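Local coordinates for LRR receptor-like serine/threonine-protein kinase RGI3 (Arabidopsis thaliana, PDB 5HZ0), which binds RGF peptide hormones with its extracellular leucine-rich-repeat domain, the part in this model, and relays their signal to maintain the root stem cell niche, at residues A176-L181 / G203-L208; E369-R374 / P392-C397; N595-D600 / L619-G624. The protein carries 5 engineered substitutions. All blocks are in the same frame, centred on the assembly; numbering follows the deposited sequence.

Contact 1: residues A176-L181 / G203-L208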
loop_
_atom_site.group_PDB
_atom_site.type_symbol
_atom_site.label_atom_id
_atom_site.label_comp_id
_atom_site.label_asym_id
_atom_site.label_seq_id
_atom_site.Cartn_x
_atom_site.Cartn_y
_atom_site.Cartn_z
ATOM N N ALA A 176 -23.805 -25.138 2.116
ATOM C CA ALA A 176 -25.113 -24.538 2.343
ATOM C C ALA A 176 -25.523 -24.752 3.806
ATOM O O ALA A 176 -26.348 -24.015 4.366
ATOM C CB ALA A 176 -26.131 -25.141 1.382
ATOM N N SER A 177 -24.883 -25.747 4.418
ATOM C CA SER A 177 -24.986 -26.053 5.839
ATOM C C SER A 177 -24.850 -24.815 6.711
ATOM O O SER A 177 -25.445 -24.732 7.774
ATOM C CB SER A 177 -23.821 -26.962 6.212
ATOM O OG SER A 177 -24.204 -28.311 6.233
ATOM N N ILE A 178 -24.026 -23.874 6.267
ATOM C CA ILE A 178 -23.736 -22.681 7.036
ATOM C C ILE A 178 -25.010 -21.936 7.422
ATOM O O ILE A 178 -25.061 -21.346 8.494
ATOM C CB ILE A 178 -22.705 -21.762 6.321
ATOM C CG1 ILE A 178 -21.698 -21.237 7.337
ATOM C CG2 ILE A 178 -23.375 -20.628 5.540
ATOM C CD1 ILE A 178 -20.863 -22.328 7.946
ATOM N N GLY A 179 -26.050 -22.018 6.590
ATOM C CA GLY A 179 -27.313 -21.362 6.899
ATOM C C GLY A 179 -28.073 -21.889 8.128
ATOM O O GLY A 179 -29.071 -21.295 8.575
ATOM N N ASN A 180 -27.621 -23.020 8.660
ATOM C CA ASN A 180 -28.220 -23.590 9.855
ATOM C C ASN A 180 -27.671 -22.938 11.131
ATOM O O ASN A 180 -28.166 -23.186 12.223
ATOM C CB ASN A 180 -27.994 -25.105 9.904
ATOM C CG ASN A 180 -29.085 -25.877 9.190
ATOM O OD1 ASN A 180 -28.817 -26.656 8.269
ATOM N ND2 ASN A 180 -30.331 -25.663 9.612
ATOM N N LEU A 181 -26.652 -22.097 10.995
ATOM C CA LEU A 181 -26.043 -21.561 12.186
ATOM C C LEU A 181 -26.778 -20.281 12.476
ATOM O O LEU A 181 -26.458 -19.226 11.938
ATOM C CB LEU A 181 -24.568 -21.270 11.913
ATOM C CG LEU A 181 -23.748 -22.523 11.644
ATOM C CD1 LEU A 181 -22.276 -22.195 11.443
ATOM C CD2 LEU A 181 -23.937 -23.497 12.784
ATOM N N GLY A 203 -27.852 -16.245 4.128
ATOM C CA GLY A 203 -28.890 -15.312 4.498
ATOM C C GLY A 203 -29.796 -15.829 5.608
ATOM O O GLY A 203 -30.624 -15.077 6.123
ATOM N N TYR A 204 -29.649 -17.108 5.956
ATOM C CA TYR A 204 -30.420 -17.733 7.032
ATOM C C TYR A 204 -29.753 -17.539 8.393
ATOM O O TYR A 204 -30.323 -17.910 9.417
ATOM C CB TYR A 204 -30.605 -19.244 6.787
ATOM C CG TYR A 204 -31.653 -19.602 5.748
ATOM C CD1 TYR A 204 -32.934 -19.079 5.816
ATOM C CD2 TYR A 204 -31.348 -20.461 4.682
ATOM C CE1 TYR A 204 -33.883 -19.400 4.871
ATOM C CE2 TYR A 204 -32.298 -20.788 3.728
ATOM C CZ TYR A 204 -33.563 -20.253 3.828
ATOM O OH TYR A 204 -34.521 -20.560 2.890
ATOM N N CYS A 205 -28.557 -16.959 8.417
ATOM C CA CYS A 205 -27.850 -16.838 9.681
ATOM C C CYS A 205 -28.240 -15.498 10.232
ATOM O O CYS A 205 -27.621 -14.489 9.889
ATOM C CB CYS A 205 -26.339 -16.839 9.405
ATOM S SG CYS A 205 -25.683 -18.348 8.542
ATOM N N THR A 206 -29.172 -15.491 11.185
ATOM C CA THR A 206 -29.914 -14.267 11.471
ATOM C C THR A 206 -29.107 -13.293 12.319
ATOM O O THR A 206 -29.255 -12.080 12.206
ATOM C CB THR A 206 -31.311 -14.550 12.088
ATOM O OG1 THR A 206 -31.213 -14.715 13.512
ATOM C CG2 THR A 206 -31.925 -15.787 11.473
ATOM N N GLU A 207 -28.238 -13.854 13.143
ATOM C CA GLU A 207 -27.348 -13.116 14.031
ATOM C C GLU A 207 -26.017 -12.685 13.414
ATOM O O GLU A 207 -25.185 -12.098 14.104
ATOM C CB GLU A 207 -27.068 -13.969 15.257
ATOM C CG GLU A 207 -28.319 -14.295 16.012
ATOM C CD GLU A 207 -28.941 -13.044 16.638
ATOM O OE1 GLU A 207 -28.372 -12.516 17.626
ATOM O OE2 GLU A 207 -29.993 -12.577 16.140
ATOM N N LEU A 208 -25.780 -13.006 12.139
ATOM C CA LEU A 208 -24.505 -12.643 11.529
ATOM C C LEU A 208 -24.232 -11.143 11.573
ATOM O O LEU A 208 -25.049 -10.330 11.160
ATOM C CB LEU A 208 -24.393 -13.153 10.099
ATOM C CG LEU A 208 -22.971 -13.127 9.542
ATOM C CD1 LEU A 208 -22.091 -14.025 10.407
ATOM C CD2 LEU A 208 -22.992 -13.585 8.108
#
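The backbones come nearest where Gly179, in the 3-10 segment 176-180, passes Tyr204 at the end of the corresponding 3-10 turn one coil further on, their CA atoms 4.8 Å apart. No hydrogen bond joins 176-181 to 203-208. Within 176-181, Gly179, Asn180 and Leu181 donate to the carbonyls three residues back; in 203-208 a type I turn runs from Cys205 to Leu208. What crosses the gap is mainly side chain against carbonyl oxygen.

Cys205 does most of this work. Its SG stands beside its own backbone N, opposite the carbonyl carbon (chi1 -59°), and that setting carries the sulfur in among the backbone atoms of the earlier turn. There SG lies 3.1 Å from Ile178 O and 3.8 Å from Gly179 CA, while the CG2 branch of Ile178 approaches it more loosely, at 4.4 Å. Nearer the backbone, Cys205 CB sits 3.5 Å from Leu181 O, and the same oxygen receives a CA-H...O contact from Cys205 CA. The sulfur thus lies buried between the two turns.

Tyr204 touches with its root. CB rests 3.1 Å from Gly179 O, and the ring then runs outward to the surface, with that oxygen only obliquely placed against it. Gly179 O also accepts a hydrogen bond from Lys182 NZ. On the inner side, Ile178 reaches Ile187 of strand 186-188 as well as Ile154 and Ile202.

This is the stacking of successive 3-10 turns on the convex side of a plant-type leucine-rich-repeat solenoid, with an Ile-Gly pair and a buried Leu or Cys two residues after the glycine. The peptide-recognition residues Tyr190 and Tyr212 belong to the opposite, strand-bearing side of these coils.

Contact 2: residues E369-R374 / P392-C397; sequences EIFGLR and PDIGNC. With NAG (2-acetamido-2-deoxy-beta-D-glucopyranose), chain C.
Phe371 and Ile394 lie side by side, both pointing the same way, as two successive 3-10 turns of the leucine-rich-repeat solenoid pack together. The turn 369-372 offers the phenylalanine ring, and the turn 392-396 slides its isoleucine over one face of it. Ile394 CB stands 4.0 Å above the ring plane, displaced toward the rim, and Ile394 CA makes an off-centre CH-pi contact. With CG1 swung opposite the backbone N (chi1 -168°), the longer branch of Ile394 passes over the rim of the ring, bringing CG1 to 3.5 Å from Phe371 CE1. Cys397 comes from another direction: its CB meets the ring edge near the plane, 4.2 Å from Phe371 CD1. Inward, Phe371 also touches Leu379 of strand 378-380, so the ring bridges both turns and the strand between them. Cut back to an alanine here, the side chain would probably leave Ile394 without the ring face it lies on, open a gap between the two turns and take away the ring edge that Cys397 CB meets.

The backbones add no clear bond of their own. Phe371 O and Cys397 N are close, but the angle is poor, and that N-H is directed to Ile394 O within its own turn.

On the outer side sits an N-linked sugar, joined through Asn396 ND2. Its acetamido methyl, C8 of the NAG, reaches 3.6 Å from Glu369 CA, so the sugar spans the seam. Asp393 gives it one further tie: the NAG N2 donates to Asp393 OD2 over 2.6 Å in a nearly straight bond, 168° at the hydrogen.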
loop_
_atom_site.group_PDB
_atom_site.type_symbol
_atom_site.label_atom_id
_atom_site.label_comp_id
_atom_site.label_asym_id
_atom_site.label_seq_id
_atom_site.Cartn_x
_atom_site.Cartn_y
_atom_site.Cartn_z
ATOM N N GLU A 369 -11.499 26.938 -2.384
ATOM C CA GLU A 369 -11.945 26.543 -1.059
ATOM C C GLU A 369 -11.300 25.245 -0.595
ATOM O O GLU A 369 -11.110 25.033 0.589
ATOM C CB GLU A 369 -13.483 26.468 -0.991
ATOM C CG GLU A 369 -14.191 27.793 -1.281
ATOM C CD GLU A 369 -14.496 28.007 -2.766
ATOM O OE1 GLU A 369 -13.795 27.426 -3.633
ATOM O OE2 GLU A 369 -15.453 28.755 -3.073
ATOM N N ILE A 370 -10.939 24.384 -1.526
ATOM C CA ILE A 370 -10.332 23.116 -1.151
ATOM C C ILE A 370 -9.004 23.334 -0.423
ATOM O O ILE A 370 -8.598 22.524 0.406
ATOM C CB ILE A 370 -10.182 22.183 -2.373
ATOM C CG1 ILE A 370 -10.943 20.882 -2.129
ATOM C CG2 ILE A 370 -8.727 21.894 -2.680
ATOM C CD1 ILE A 370 -12.449 21.043 -2.109
ATOM N N PHE A 371 -8.352 24.458 -0.706
ATOM C CA PHE A 371 -7.074 24.774 -0.074
ATOM C C PHE A 371 -7.277 25.370 1.331
ATOM O O PHE A 371 -6.320 25.607 2.073
ATOM C CB PHE A 371 -6.252 25.718 -0.965
ATOM C CG PHE A 371 -5.688 25.056 -2.207
ATOM C CD1 PHE A 371 -4.616 24.171 -2.118
ATOM C CD2 PHE A 371 -6.209 25.334 -3.460
ATOM C CE1 PHE A 371 -4.084 23.574 -3.249
ATOM C CE2 PHE A 371 -5.674 24.737 -4.601
ATOM C CZ PHE A 371 -4.613 23.856 -4.490
ATOM N N GLY A 372 -8.534 25.606 1.693
ATOM C CA GLY A 372 -8.864 26.070 3.029
ATOM C C GLY A 372 -8.875 24.944 4.053
ATOM O O GLY A 372 -8.998 25.190 5.254
ATOM N N LEU A 373 -8.751 23.699 3.591
ATOM C CA LEU A 373 -8.743 22.579 4.522
ATOM C C LEU A 373 -7.442 22.585 5.336
ATOM O O LEU A 373 -6.340 22.587 4.775
ATOM C CB LEU A 373 -8.976 21.254 3.792
ATOM C CG LEU A 373 -10.304 21.202 3.013
ATOM C CD1 LEU A 373 -10.353 20.046 2.025
ATOM C CD2 LEU A 373 -11.480 21.120 3.956
ATOM N N ARG A 374 -7.580 22.635 6.661
ATOM C CA ARG A 374 -6.424 22.789 7.540
ATOM C C ARG A 374 -5.822 21.435 7.877
ATOM O O ARG A 374 -4.697 21.342 8.373
ATOM C CB ARG A 374 -6.804 23.569 8.811
ATOM C CG ARG A 374 -7.038 25.069 8.569
ATOM C CD ARG A 374 -7.537 25.823 9.812
ATOM N NE ARG A 374 -6.801 25.470 11.025
ATOM C CZ ARG A 374 -7.296 24.717 12.004
ATOM N NH1 ARG A 374 -8.533 24.248 11.919
ATOM N NH2 ARG A 374 -6.556 24.435 13.066
ATOM N N PRO A 392 -4.026 31.653 -5.197
ATOM C CA PRO A 392 -3.116 32.101 -4.128
ATOM C C PRO A 392 -3.507 31.477 -2.784
ATOM O O PRO A 392 -2.645 31.191 -1.947
ATOM C CB PRO A 392 -3.285 33.628 -4.116
ATOM C CG PRO A 392 -4.516 33.905 -4.919
ATOM C CD PRO A 392 -4.697 32.768 -5.879
ATOM N N ASP A 393 -4.787 31.161 -2.615
ATOM C CA ASP A 393 -5.242 30.556 -1.359
ATOM C C ASP A 393 -4.523 29.264 -1.027
ATOM O O ASP A 393 -4.725 28.736 0.065
ATOM C CB ASP A 393 -6.736 30.286 -1.375
ATOM C CG ASP A 393 -7.522 31.467 -1.863
ATOM O OD1 ASP A 393 -7.351 31.806 -3.062
ATOM O OD2 ASP A 393 -8.301 32.043 -1.059
ATOM N N ILE A 394 -3.726 28.743 -1.973
ATOM C CA ILE A 394 -2.914 27.549 -1.737
ATOM C C ILE A 394 -2.057 27.718 -0.480
ATOM O O ILE A 394 -1.752 26.741 0.200
ATOM C CB ILE A 394 -2.024 27.173 -2.973
ATOM C CG1 ILE A 394 -1.409 25.781 -2.811
ATOM C CG2 ILE A 394 -0.908 28.184 -3.196
ATOM C CD1 ILE A 394 -0.308 25.498 -3.797
ATOM N N GLY A 395 -1.696 28.959 -0.155
ATOM C CA GLY A 395 -0.946 29.217 1.068
ATOM C C GLY A 395 -1.666 28.861 2.377
ATOM O O GLY A 395 -1.026 28.649 3.406
ATOM N N ASN A 396 -2.994 28.800 2.327
ATOM C CA ASN A 396 -3.833 28.442 3.467
ATOM C C ASN A 396 -3.761 26.970 3.896
ATOM O O ASN A 396 -4.106 26.651 5.028
ATOM C CB ASN A 396 -5.309 28.766 3.170
ATOM C CG ASN A 396 -5.570 30.265 2.958
ATOM O OD1 ASN A 396 -4.674 31.019 2.571
ATOM N ND2 ASN A 396 -6.816 30.688 3.198
ATOM N N CYS A 397 -3.307 26.068 3.025
ATOM C CA CYS A 397 -3.498 24.646 3.311
ATOM C C CYS A 397 -2.288 24.220 4.116
ATOM O O CYS A 397 -1.276 23.751 3.566
ATOM C CB CYS A 397 -3.528 23.882 1.977
ATOM S SG CYS A 397 -4.450 22.310 1.905
HETATM C C1 NAG C . -7.039 32.019 2.694
HETATM C C2 NAG C . -8.544 32.077 2.436
HETATM C C3 NAG C . -9.022 33.486 2.097
HETATM C C4 NAG C . -8.517 34.453 3.162
HETATM C C5 NAG C . -6.997 34.329 3.231
HETATM C C6 NAG C . -6.380 35.363 4.170
HETATM C C7 NAG C . -9.616 30.073 1.607
HETATM C C8 NAG C . -10.053 29.270 0.414
HETATM N N2 NAG C . -8.916 31.175 1.365
HETATM O O3 NAG C . -10.435 33.505 1.975
HETATM O O4 NAG C . -8.871 35.788 2.868
HETATM O O5 NAG C . -6.632 33.017 3.610
HETATM O O6 NAG C . -7.235 35.596 5.271
HETATM O O7 NAG C . -9.896 29.700 2.740
#

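Contact 3: residues N595-D600 / L619-G624. With NAG (2-acetamido-2-deoxy-beta-D-glucopyranose), chain E.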
loop_
_atom_site.group_PDB
_atom_site.type_symbol
_atom_site.label_atom_id
_atom_site.label_comp_id
_atom_site.label_asym_id
_atom_site.label_seq_id
_atom_site.Cartn_x
_atom_site.Cartn_y
_atom_site.Cartn_z
ATOM N N ASN A 595 27.540 7.328 -24.767
ATOM C CA ASN A 595 27.226 7.955 -26.041
ATOM C C ASN A 595 28.173 9.143 -26.282
ATOM O O ASN A 595 28.062 10.189 -25.619
ATOM C CB ASN A 595 25.754 8.372 -26.064
ATOM C CG ASN A 595 25.263 8.751 -27.449
ATOM O OD1 ASN A 595 26.069 9.070 -28.323
ATOM N ND2 ASN A 595 23.928 8.743 -27.663
ATOM N N ILE A 596 29.135 8.928 -27.192
ATOM C CA ILE A 596 30.115 9.932 -27.640
ATOM C C ILE A 596 29.902 10.541 -29.042
ATOM O O ILE A 596 30.754 11.278 -29.538
ATOM C CB ILE A 596 31.584 9.463 -27.460
ATOM C CG1 ILE A 596 31.803 8.050 -28.039
ATOM C CG2 ILE A 596 31.980 9.486 -25.991
ATOM C CD1 ILE A 596 31.660 7.934 -29.522
ATOM N N SER A 597 28.808 10.175 -29.692
ATOM C CA SER A 597 28.559 10.524 -31.086
ATOM C C SER A 597 28.383 12.016 -31.342
ATOM O O SER A 597 28.139 12.790 -30.429
ATOM C CB SER A 597 27.334 9.773 -31.602
ATOM O OG SER A 597 26.139 10.357 -31.121
ATOM N N TYR A 598 28.531 12.408 -32.597
ATOM C CA TYR A 598 28.468 13.811 -33.009
ATOM C C TYR A 598 29.342 14.724 -32.160
ATOM O O TYR A 598 28.880 15.698 -31.593
ATOM C CB TYR A 598 27.028 14.305 -33.120
ATOM C CG TYR A 598 26.227 13.503 -34.114
ATOM C CD1 TYR A 598 26.181 13.861 -35.465
ATOM C CD2 TYR A 598 25.541 12.355 -33.711
ATOM C CE1 TYR A 598 25.453 13.103 -36.385
ATOM C CE2 TYR A 598 24.819 11.601 -34.611
ATOM C CZ TYR A 598 24.774 11.981 -35.944
ATOM O OH TYR A 598 24.050 11.220 -36.831
ATOM N N ASN A 599 30.613 14.365 -32.063
ATOM C CA ASN A 599 31.609 15.219 -31.456
ATOM C C ASN A 599 32.796 15.307 -32.397
ATOM O O ASN A 599 32.747 14.811 -33.522
ATOM C CB ASN A 599 32.038 14.696 -30.077
ATOM C CG ASN A 599 31.164 15.231 -28.938
ATOM O OD1 ASN A 599 31.216 16.420 -28.609
ATOM N ND2 ASN A 599 30.386 14.345 -28.313
ATOM N N ASP A 600 33.834 16.000 -31.952
ATOM C CA ASP A 600 35.098 16.110 -32.679
ATOM C C ASP A 600 36.199 15.148 -32.202
ATOM O O ASP A 600 37.368 15.435 -32.388
ATOM C CB ASP A 600 35.579 17.560 -32.761
ATOM C CG ASP A 600 34.664 18.428 -33.616
ATOM O OD1 ASP A 600 34.313 18.001 -34.738
ATOM O OD2 ASP A 600 34.285 19.535 -33.162
ATOM N N LEU A 619 31.068 6.226 -34.107
ATOM C CA LEU A 619 32.447 6.574 -34.425
ATOM C C LEU A 619 32.496 7.331 -35.746
ATOM O O LEU A 619 33.428 8.089 -36.006
ATOM C CB LEU A 619 33.335 5.329 -34.528
ATOM C CG LEU A 619 33.264 4.233 -33.463
ATOM C CD1 LEU A 619 34.353 3.207 -33.726
ATOM C CD2 LEU A 619 33.384 4.793 -32.058
ATOM N N ALA A 620 31.492 7.120 -36.588
ATOM C CA ALA A 620 31.492 7.736 -37.910
ATOM C C ALA A 620 31.112 9.224 -37.860
ATOM O O ALA A 620 31.446 9.987 -38.775
ATOM C CB ALA A 620 30.579 6.957 -38.857
ATOM N N SER A 621 30.435 9.631 -36.782
ATOM C CA SER A 621 30.042 11.030 -36.595
ATOM C C SER A 621 31.113 11.873 -35.903
ATOM O O SER A 621 30.929 13.071 -35.699
ATOM C CB SER A 621 28.713 11.141 -35.830
ATOM O OG SER A 621 28.785 10.478 -34.580
ATOM N N ASN A 622 32.212 11.238 -35.521
ATOM C CA ASN A 622 33.339 11.942 -34.922
ATOM C C ASN A 622 34.425 12.350 -35.933
ATOM O O ASN A 622 34.195 12.355 -37.133
ATOM C CB ASN A 622 33.923 11.152 -33.747
ATOM C CG ASN A 622 33.109 11.304 -32.488
ATOM O OD1 ASN A 622 33.268 12.281 -31.748
ATOM N ND2 ASN A 622 32.230 10.337 -32.230
ATOM N N ARG A 623 35.593 12.739 -35.438
ATOM C CA ARG A 623 36.645 13.236 -36.307
ATOM C C ARG A 623 37.632 12.146 -36.745
ATOM O O ARG A 623 37.832 11.936 -37.928
ATOM C CB ARG A 623 37.377 14.398 -35.630
ATOM C CG ARG A 623 38.441 15.034 -36.478
ATOM C CD ARG A 623 39.203 16.070 -35.688
ATOM N NE ARG A 623 38.382 17.222 -35.317
ATOM C CZ ARG A 623 38.776 18.166 -34.462
ATOM N NH1 ARG A 623 39.975 18.087 -33.885
ATOM N NH2 ARG A 623 37.974 19.184 -34.172
ATOM N N GLY A 624 38.341 11.574 -35.784
ATOM C CA GLY A 624 39.221 10.424 -35.955
ATOM C C GLY A 624 39.036 9.101 -35.219
ATOM O O GLY A 624 40.048 8.485 -34.926
HETATM C C1 NAG E . 23.077 8.312 -26.577
HETATM C C2 NAG E . 21.696 8.880 -26.932
HETATM C C3 NAG E . 20.569 8.342 -26.041
HETATM C C4 NAG E . 20.657 6.831 -25.858
HETATM C C5 NAG E . 22.089 6.442 -25.490
HETATM C C6 NAG E . 22.290 4.936 -25.408
HETATM C C7 NAG E . 21.114 11.091 -27.764
HETATM C C8 NAG E . 21.314 12.575 -27.629
HETATM N N2 NAG E . 21.733 10.331 -26.869
HETATM O O3 NAG E . 19.348 8.601 -26.675
HETATM O O4 NAG E . 19.683 6.397 -24.922
HETATM O O5 NAG E . 22.979 6.912 -26.485
HETATM O O6 NAG E . 22.142 4.377 -26.699
HETATM O O7 NAG E . 20.392 10.618 -28.641
#
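Ser621 folds its OG in between its own backbone N and carbonyl carbon (chi1 56°), a torsion that aims the hydroxyl at the chain of Tyr598 and leaves CB over the tyrosine ring. Tyr598 N donates to Ser621 OG at 2.8 Å, almost straight at 174°. Ser621 CB lies above the ring centre, 3.7 Å from the centroid, in a CH-pi contact.

Asn622 crosses Ile596 at about a right angle. Its ND2 donates to Ile596 O at 3.2 Å; the oxygen lies in the plane of the Asn622 amide, but the donor stands well above the plane of the Ile596 carbonyl. Asn622 CA adds a CA-H...O contact to Asn599 O at 3.2 Å. Further along, Asp600 CB and O lie over one face of the Arg623 guanidinium, CB toward NH2, and Asp600 OD2 forms a long salt bridge to Arg623 NH2, 3.8 Å.

Asn595, which carries an N-linked sugar, closes an Asx turn by accepting from Ser597 N.

The contact joins the loop after strand 593-595, the last parallel strand, to the end of helix 616-620, whose Asp618 O accepts from both Ser621 OG and Asn622 ND2, just before strand 624-627.

From the N terminus, the three contacts follow one another in series; none nests in or crosses another. Contact 1 closes a loop that takes in strands 186-188 and 193-194 and stacks neighbouring turns in the earlier part of the solenoid. Contact 2 repeats that kind of closure round strand 378-380, the two centres about 51 Å apart. Contact 3, its centre about 53 Å from that of contact 2, closes a loop holding strand 604-605, helix 609-613 and most of helix 616-620. Contacts 1 and 3 lie on opposite sides of the chain's centre. The first two join coil to coil; the third ties the C-terminal residues to the loop after the last parallel strand.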